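Local coordinates for 2-polyprenyl-6-methoxyphenol hydroxylase-like FAD-dependent oxidoreductase (Streptomyces sp. NRRL 11266, PDB 6UI5), which binds flavin-adenine dinucleotide and is probably an FAD-dependent oxidoreductase related to the aromatic-ring hydroxylases, at residues V175-G179 / Y264-T268. Numbering follows the deposited sequence.
Sequences VIVRG and YSIVT. With FAD (flavin-adenine dinucleotide), chain C.
The carbonyl oxygen of Tyr264 receives the amide N of Gly179 at 3.0 Å and also a CA-H...O contact from Arg178 CA, 3.3 Å away. It belongs to an antiparallel beta ladder in which strands 176-185 and 257-271 run side by side within the branched sheet of the FAD binding domain. Gly179 O accepts Tyr264 N at 3.0 Å, completing a hydrogen-bonded pair; next comes the non-hydrogen-bonded pair Arg178-Ser265, whose side chains point to the face opposite that of Tyr264. Further along, Ile266 N reaches Val177 O at 2.8 Å through a bent bond (N-H...O 130°), and the same oxygen takes a CA-H...O contact from Ser265 CA at 3.2 Å. The Tyr264 ring lies over the partner strand, CG being placed between its own backbone N and carbonyl carbon (chi1 80°), and one ring face rests against the glycine backbone, Tyr264 CE2 being 3.3 Å from Gly179 CA. The absence of a side chain on Gly179 permits this close approach. Tyr264 OH extends to a hydrogen bond with Ser221 O on strand 216-225, which ties down the hydroxyl end of the ring. Beside the ring Val177 points the same way, its CB 4.0 Å from Ile266 CB. Against the opposite ring face sits the flavin methyl of FAD, its C7M 3.5 Å from Tyr264 CD2.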
# COMPACT_ATOMS: atom_id res chain seq x y z
N VAL A 175 -0.56 1.86 18.52
CA VAL A 175 0.31 2.65 19.36
C VAL A 175 -0.46 3.90 19.75
O VAL A 175 -1.34 4.37 19.01
CB VAL A 175 1.64 2.99 18.64
CG1 VAL A 175 1.37 3.82 17.38
CG2 VAL A 175 2.62 3.71 19.61
N ILE A 176 -0.16 4.42 20.94
CA ILE A 176 -0.77 5.65 21.43
C ILE A 176 0.25 6.77 21.29
O ILE A 176 1.28 6.78 21.97
CB ILE A 176 -1.25 5.53 22.89
CG1 ILE A 176 -2.24 4.36 23.04
CG2 ILE A 176 -1.92 6.81 23.29
CD1 ILE A 176 -3.34 4.33 21.95
N VAL A 177 -0.03 7.72 20.40
CA VAL A 177 0.86 8.86 20.20
C VAL A 177 0.55 9.93 21.24
O VAL A 177 -0.62 10.31 21.44
CB VAL A 177 0.72 9.43 18.78
CG1 VAL A 177 1.65 10.62 18.60
CG2 VAL A 177 1.03 8.34 17.77
N ARG A 178 1.60 10.47 21.86
CA ARG A 178 1.49 11.44 22.94
C ARG A 178 2.46 12.58 22.69
O ARG A 178 3.54 12.40 22.11
CB ARG A 178 1.85 10.83 24.29
CG ARG A 178 3.29 10.35 24.27
CD ARG A 178 3.37 8.89 23.98
NE ARG A 178 2.90 8.18 25.15
CZ ARG A 178 2.20 7.07 25.12
NH1 ARG A 178 1.86 6.50 23.97
NH2 ARG A 178 1.82 6.52 26.27
N GLY A 179 2.09 13.76 23.16
CA GLY A 179 3.04 14.85 23.16
C GLY A 179 2.50 16.04 23.90
O GLY A 179 1.56 15.95 24.68
N TYR A 264 -1.42 16.07 24.98
CA TYR A 264 -2.37 15.46 24.05
C TYR A 264 -2.02 13.99 23.87
O TYR A 264 -0.85 13.61 23.89
CB TYR A 264 -2.38 16.19 22.69
CG TYR A 264 -1.23 15.79 21.78
CD1 TYR A 264 -1.33 14.68 20.95
CD2 TYR A 264 -0.05 16.53 21.75
CE1 TYR A 264 -0.29 14.30 20.13
CE2 TYR A 264 1.00 16.16 20.92
CZ TYR A 264 0.87 15.04 20.11
OH TYR A 264 1.90 14.64 19.28
N SER A 265 -3.05 13.16 23.70
CA SER A 265 -2.85 11.79 23.24
C SER A 265 -3.69 11.63 21.98
O SER A 265 -4.62 12.40 21.74
CB SER A 265 -3.24 10.70 24.31
OG SER A 265 -4.55 10.88 24.83
N ILE A 266 -3.35 10.66 21.14
CA ILE A 266 -4.03 10.49 19.85
C ILE A 266 -4.67 9.12 19.81
O ILE A 266 -3.97 8.11 19.99
CB ILE A 266 -3.07 10.64 18.66
CG1 ILE A 266 -2.71 12.10 18.47
CG2 ILE A 266 -3.72 10.05 17.37
CD1 ILE A 266 -3.91 12.99 18.15
N VAL A 267 -5.97 9.08 19.54
CA VAL A 267 -6.62 7.85 19.09
C VAL A 267 -7.24 8.12 17.73
O VAL A 267 -7.35 9.25 17.29
CB VAL A 267 -7.68 7.36 20.07
CG1 VAL A 267 -7.01 6.74 21.32
CG2 VAL A 267 -8.61 8.51 20.41
N THR A 268 -7.67 7.03 17.08
CA THR A 268 -8.21 7.05 15.72
C THR A 268 -9.63 6.51 15.74
O THR A 268 -9.85 5.33 16.01
CB THR A 268 -7.35 6.19 14.80
OG1 THR A 268 -5.99 6.61 14.89
CG2 THR A 268 -7.84 6.33 13.35
PA FAD C . -12.63 21.34 18.16
O1A FAD C . -11.50 22.12 17.53
O2A FAD C . -12.05 20.39 19.19
O5B FAD C . -13.82 22.36 18.71
C5B FAD C . -14.88 21.84 19.49
C4B FAD C . -15.48 23.02 20.34
O4B FAD C . -16.56 22.68 20.99
C3B FAD C . -14.47 23.44 21.43
O3B FAD C . -14.48 24.80 21.52
C2B FAD C . -15.03 22.81 22.72
O2B FAD C . -14.43 23.52 23.88
C1B FAD C . -16.30 23.04 22.58
N9A FAD C . -17.20 22.17 23.31
C8A FAD C . -17.02 20.86 23.58
N7A FAD C . -18.13 20.41 24.22
C5A FAD C . -19.00 21.44 24.31
C6A FAD C . -20.27 21.56 24.86
N6A FAD C . -21.24 20.72 25.55
N1A FAD C . -20.92 22.72 24.83
C2A FAD C . -20.35 23.80 24.26
N3A FAD C . -19.11 23.69 23.71
C4A FAD C . -18.43 22.52 23.74
N1 FAD C . -5.26 20.51 12.48
C2 FAD C . -4.55 20.80 11.20
O2 FAD C . -5.15 21.08 10.21
N3 FAD C . -3.07 20.73 11.18
C4 FAD C . -2.34 20.39 12.40
O4 FAD C . -1.16 20.33 12.42
C4X FAD C . -3.09 20.10 13.68
N5 FAD C . -2.32 19.76 14.85
C5X FAD C . -3.03 19.46 16.12
C6 FAD C . -2.27 19.13 17.24
C7 FAD C . -2.91 18.84 18.45
C7M FAD C . -1.84 18.52 19.48
C8 FAD C . -4.31 18.89 18.56
C8M FAD C . -4.92 18.57 19.92
C9 FAD C . -5.08 19.22 17.42
C9A FAD C . -4.45 19.50 16.19
N10 FAD C . -5.25 19.85 14.96
C10 FAD C . -4.55 20.16 13.72
C1' FAD C . -6.72 19.93 15.07
C2' FAD C . -7.61 19.06 14.15
O2' FAD C . -7.75 19.62 12.90
C3' FAD C . -9.03 19.01 14.69
O3' FAD C . -9.69 18.01 13.99
C4' FAD C . -9.87 20.30 14.49
O4' FAD C . -9.33 21.44 15.10
C5' FAD C . -11.19 19.98 15.20
O5' FAD C . -12.21 20.85 14.78
P FAD C . -13.70 20.78 15.48
O1P FAD C . -14.36 22.13 15.36
O2P FAD C . -14.58 19.65 14.96
O3P FAD C . -13.41 20.38 17.06